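Local atomic coordinates of VAL-1 (Chlorella virus, PDB entry 3GNE), a protein that probably cleaves alginate by beta-elimination, as a viral alginate lyase of polysaccharide lyase family 14. Residues D134-I139 against P182-E187; T172-F177 against N203-P208. One frame throughout, in Å; residues are numbered along the deposited sequence.

In the fold
Following the chain, D134-I139 comes first, in the loop between strands 125-130 and 149-151 of the seven-stranded sheet. Strand 166-173 of the other large sheet then runs out into T172-F177. A small hairpin, 177-178 with 181-182, turns the chain back to P182-E187. There interaction 1 closes a loop of 42 residues. The chain continues through strands 186-192 and 195-202 to N203-P208, where interaction 2 closes one of 25 residues. The segments alternate, so the two contacts cross. They also touch directly: Q137 NE2 bonds to N203 O, and D185 OD2 to T176 OG1. Together they tie loops of both sheets at one end of the molecule.

Interaction 1: D134-I139 against P182-E187; sequences DLKQKI and PQLDGE
The peptide carbonyl of L184 is met in its own plane by the ammonium group of K138. K138 NZ lies on a lone pair of L184 O at 3.1 Å, with a C=O...N angle of 145°. L184 CD2 approaches the amide of Q137 obliquely, beyond its oxygen end, 4.1 Å from Q137 OE1. The amino end of this amide is held by a bond from NE2 to the backbone oxygen of N203, which helps to fix its rotation. The ring of P182 is met at its CG corner, where L135 CD1 crosses it at 3.9 Å.

L184 is the centre of the contact. Its CG is anti to its carbonyl carbon (chi1 -69°). The isobutyl group is thereby laid against the backbone of 136-138, and CD2 packs 3.7 Å from K136 O and 3.9 Å from Q137 CA. K138 runs alongside L184 in the opposite direction. Its chain bends at chi3 (129°), which brings the ammonium group round to the carbonyl. The fit is tight here, with K138 CE only 3.3 Å from L184 CB. One hydrogen bond thus joins the packing of L184 in a contact at the surface. L184 also leans on N203, and P182 on N203 and F177.

L184 has a left-handed backbone conformation, at the turn that leads into strand 186-192. The contact therefore packs the loop between strands 125-130 and 149-151 of one sheet against the approach to a strand of the other. The two sheets belong to the beta-jelly roll of polysaccharide lyase family 14, in the concanavalin clan, and this contact joins loops at one end of it.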
# COMPACT_ATOMS: atom_id res chain seq x y z
N ASP A 134 -14.41 -16.46 2.32
CA ASP A 134 -14.63 -17.78 2.93
C ASP A 134 -13.52 -18.11 3.88
O ASP A 134 -13.04 -19.25 3.89
CB ASP A 134 -14.72 -18.82 1.81
CG ASP A 134 -15.67 -18.31 0.74
OD1 ASP A 134 -16.30 -17.23 0.90
OD2 ASP A 134 -15.84 -18.93 -0.32
N LEU A 135 -13.07 -17.16 4.68
CA LEU A 135 -12.00 -17.42 5.66
C LEU A 135 -12.41 -16.77 6.94
O LEU A 135 -12.75 -15.57 6.97
CB LEU A 135 -10.69 -16.84 5.14
CG LEU A 135 -9.50 -17.09 6.07
CD1 LEU A 135 -9.30 -18.58 6.32
CD2 LEU A 135 -8.25 -16.43 5.49
N LYS A 136 -12.45 -17.56 8.00
CA LYS A 136 -12.92 -17.05 9.29
C LYS A 136 -12.09 -15.86 9.73
O LYS A 136 -10.85 -15.83 9.56
CB LYS A 136 -12.83 -18.20 10.32
CG LYS A 136 -13.32 -17.75 11.71
CD LYS A 136 -13.43 -18.92 12.68
CE LYS A 136 -13.85 -18.39 14.07
NZ LYS A 136 -13.90 -16.88 14.02
N GLN A 137 -12.72 -14.88 10.35
CA GLN A 137 -12.01 -13.79 11.01
C GLN A 137 -12.61 -13.61 12.40
O GLN A 137 -13.78 -13.96 12.55
CB GLN A 137 -12.16 -12.47 10.26
CG GLN A 137 -11.56 -12.59 8.81
CD GLN A 137 -10.04 -12.70 8.80
OE1 GLN A 137 -9.31 -12.56 9.80
NE2 GLN A 137 -9.56 -12.98 7.56
N LYS A 138 -11.86 -13.09 13.35
CA LYS A 138 -12.48 -12.73 14.61
C LYS A 138 -12.58 -11.24 14.83
O LYS A 138 -13.26 -10.76 15.72
CB LYS A 138 -11.68 -13.35 15.77
CG LYS A 138 -10.28 -12.74 15.94
CD LYS A 138 -9.55 -13.46 17.05
CE LYS A 138 -8.19 -13.95 16.71
NZ LYS A 138 -7.26 -14.23 17.80
N ILE A 139 -11.87 -10.46 14.02
CA ILE A 139 -11.97 -9.01 14.12
C ILE A 139 -13.30 -8.57 13.54
O ILE A 139 -13.61 -8.83 12.38
CB ILE A 139 -10.79 -8.39 13.32
CG1 ILE A 139 -9.45 -8.79 13.96
CG2 ILE A 139 -10.96 -6.90 13.13
CD1 ILE A 139 -8.30 -8.59 12.96
N PRO A 182 -5.80 -22.14 9.93
CA PRO A 182 -5.23 -20.82 10.18
C PRO A 182 -5.48 -20.37 11.62
O PRO A 182 -6.58 -20.56 12.14
CB PRO A 182 -6.00 -19.90 9.23
CG PRO A 182 -6.69 -20.77 8.27
CD PRO A 182 -6.86 -22.12 8.92
N GLN A 183 -4.48 -19.77 12.24
CA GLN A 183 -4.49 -19.58 13.69
C GLN A 183 -4.88 -18.18 14.14
O GLN A 183 -4.69 -17.83 15.34
CB GLN A 183 -3.11 -19.98 14.27
CG GLN A 183 -2.79 -21.45 14.16
CD GLN A 183 -3.78 -22.33 14.91
OE1 GLN A 183 -4.62 -23.05 14.34
NE2 GLN A 183 -3.68 -22.27 16.22
N LEU A 184 -5.41 -17.30 13.29
CA LEU A 184 -5.91 -15.97 13.72
C LEU A 184 -4.89 -15.19 14.54
O LEU A 184 -5.18 -14.56 15.56
CB LEU A 184 -7.26 -16.16 14.45
CG LEU A 184 -8.42 -16.58 13.55
CD1 LEU A 184 -9.61 -17.11 14.35
CD2 LEU A 184 -8.89 -15.44 12.62
N ASP A 185 -3.64 -15.25 14.06
CA ASP A 185 -2.52 -14.63 14.76
C ASP A 185 -1.66 -13.86 13.75
O ASP A 185 -0.54 -13.55 14.08
CB ASP A 185 -1.67 -15.65 15.48
CG ASP A 185 -1.12 -16.76 14.60
OD1 ASP A 185 -1.50 -16.87 13.41
OD2 ASP A 185 -0.31 -17.55 15.14
N GLY A 186 -2.25 -13.57 12.58
CA GLY A 186 -1.57 -12.68 11.62
C GLY A 186 -1.66 -11.27 12.16
O GLY A 186 -2.42 -10.92 13.06
N GLU A 187 -0.83 -10.39 11.60
CA GLU A 187 -0.73 -9.03 12.08
C GLU A 187 -0.54 -8.07 10.91
O GLU A 187 -0.13 -8.45 9.81
CB GLU A 187 0.52 -8.85 12.98
CG GLU A 187 0.54 -9.80 14.15
CD GLU A 187 1.71 -9.56 15.08
OE1 GLU A 187 2.54 -8.64 14.84
OE2 GLU A 187 1.85 -10.31 16.08

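Interaction 2: T172-F177 against N203-P208; sequences TKMNTF and NWSRSP
T172 crosses the indole of W204 at about a right angle. Its methyl CG2 lies over the face in a CH-pi contact, 4.2 Å from the centroid of the five-membered ring. The edge of the same indole faces the backbone: K173 O is 3.1 Å from W204 CD1. The ring nitrogen NE1 bonds instead to the backbone oxygen of E187. N175 turns toward the other segment. Its CG sits between the backbone N and the carbonyl carbon (chi1 53°), and this carries OD1 to two successive backbone N-H groups. W204 N is 2.8 Å from N175 OD1 and lies above the carbonyl plane; S205 N is 3.2 Å away and less tilted. In the jelly-roll sandwich, these bonds join the chain just past strand 166-173 to the loop that leads from strand 195-202 across to strand 212-221 of the other sheet. N175 ND2 bonds to T176 O and also rests over the rim of one F177 face. P208 covers the opposite face, with its CD 4.0 Å from the F177 ring centroid. S205 OG meets this ring at its edge, 3.5 Å from F177 CZ, and has a hydrogen-bond partner in L210 O.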
# COMPACT_ATOMS: atom_id res chain seq x y z
N THR A 172 3.36 -6.50 7.35
CA THR A 172 2.41 -7.59 7.17
C THR A 172 3.01 -8.86 7.74
O THR A 172 4.13 -9.19 7.33
CB THR A 172 2.10 -7.83 5.67
OG1 THR A 172 1.67 -6.60 5.09
CG2 THR A 172 0.94 -8.77 5.54
N LYS A 173 2.32 -9.56 8.63
CA LYS A 173 2.87 -10.82 9.18
C LYS A 173 1.80 -11.89 9.03
O LYS A 173 0.68 -11.75 9.54
CB LYS A 173 3.22 -10.64 10.66
CG LYS A 173 3.71 -11.96 11.29
CD LYS A 173 4.17 -11.73 12.72
CE LYS A 173 4.91 -13.01 13.14
NZ LYS A 173 4.00 -14.13 13.43
N MET A 174 2.16 -12.94 8.30
CA MET A 174 1.20 -14.02 8.09
C MET A 174 0.77 -14.66 9.41
O MET A 174 1.54 -14.75 10.35
CB MET A 174 1.78 -15.12 7.18
CG MET A 174 1.91 -14.70 5.72
SD MET A 174 0.33 -14.49 4.87
CE MET A 174 -0.62 -15.87 5.50
N ASN A 175 -0.50 -15.10 9.38
CA ASN A 175 -0.87 -16.02 10.45
C ASN A 175 -0.08 -17.32 10.33
O ASN A 175 0.49 -17.66 9.26
CB ASN A 175 -2.34 -16.38 10.33
CG ASN A 175 -2.71 -16.91 8.94
OD1 ASN A 175 -2.87 -16.13 7.99
ND2 ASN A 175 -2.80 -18.26 8.79
N THR A 176 -0.07 -18.06 11.43
CA THR A 176 0.50 -19.43 11.42
C THR A 176 -0.60 -20.43 11.11
O THR A 176 -1.75 -20.04 11.03
CB THR A 176 1.19 -19.81 12.71
OG1 THR A 176 0.22 -19.76 13.77
CG2 THR A 176 2.25 -18.77 13.07
N PHE A 177 -0.24 -21.68 10.93
CA PHE A 177 -1.20 -22.73 10.71
C PHE A 177 -0.89 -23.82 11.73
O PHE A 177 0.26 -24.11 12.10
CB PHE A 177 -1.14 -23.36 9.31
CG PHE A 177 -1.41 -22.25 8.29
CD1 PHE A 177 -2.68 -22.13 7.75
CD2 PHE A 177 -0.40 -21.38 7.93
CE1 PHE A 177 -2.93 -21.11 6.84
CE2 PHE A 177 -0.65 -20.35 7.02
CZ PHE A 177 -1.92 -20.23 6.50
N ASN A 203 -6.53 -13.45 10.05
CA ASN A 203 -6.25 -14.57 9.13
C ASN A 203 -5.91 -13.99 7.75
O ASN A 203 -6.79 -13.45 7.07
CB ASN A 203 -7.40 -15.56 9.04
CG ASN A 203 -7.35 -16.73 10.00
OD1 ASN A 203 -8.38 -17.40 10.13
ND2 ASN A 203 -6.24 -17.00 10.64
N TRP A 204 -4.65 -14.12 7.34
CA TRP A 204 -4.26 -13.60 6.02
C TRP A 204 -4.46 -14.61 4.91
O TRP A 204 -4.62 -14.19 3.75
CB TRP A 204 -2.81 -13.17 6.07
CG TRP A 204 -2.57 -11.83 6.69
CD1 TRP A 204 -1.85 -11.53 7.81
CD2 TRP A 204 -3.08 -10.56 6.18
NE1 TRP A 204 -1.87 -10.18 8.03
CE2 TRP A 204 -2.62 -9.56 7.05
CE3 TRP A 204 -3.86 -10.22 5.08
CZ2 TRP A 204 -2.90 -8.21 6.89
CZ3 TRP A 204 -4.17 -8.88 4.88
CH2 TRP A 204 -3.69 -7.92 5.78
N SER A 205 -4.46 -15.93 5.19
CA SER A 205 -4.71 -16.87 4.11
C SER A 205 -5.21 -18.16 4.74
O SER A 205 -5.08 -18.42 5.90
CB SER A 205 -3.48 -17.16 3.21
OG SER A 205 -2.62 -18.11 3.86
N ARG A 206 -5.77 -18.97 3.80
CA ARG A 206 -6.38 -20.22 4.25
C ARG A 206 -5.45 -21.42 4.27
O ARG A 206 -5.86 -22.49 4.76
CB ARG A 206 -7.57 -20.49 3.32
CG ARG A 206 -7.08 -20.97 1.95
CD ARG A 206 -8.15 -21.83 1.32
NE ARG A 206 -9.48 -21.29 1.39
CZ ARG A 206 -10.61 -21.82 1.83
NH1 ARG A 206 -10.71 -23.05 2.35
NH2 ARG A 206 -11.70 -21.08 1.76
N SER A 207 -4.22 -21.30 3.75
CA SER A 207 -3.38 -22.48 3.72
C SER A 207 -1.92 -22.04 3.58
O SER A 207 -1.61 -20.94 3.15
CB SER A 207 -3.89 -23.40 2.61
OG SER A 207 -3.87 -22.75 1.37
N PRO A 208 -0.99 -22.84 4.05
CA PRO A 208 0.40 -22.40 4.20
C PRO A 208 1.16 -22.21 2.90
O PRO A 208 2.28 -21.69 2.93
CB PRO A 208 1.01 -23.51 5.08
CG PRO A 208 0.11 -24.69 4.87
CD PRO A 208 -1.27 -24.18 4.66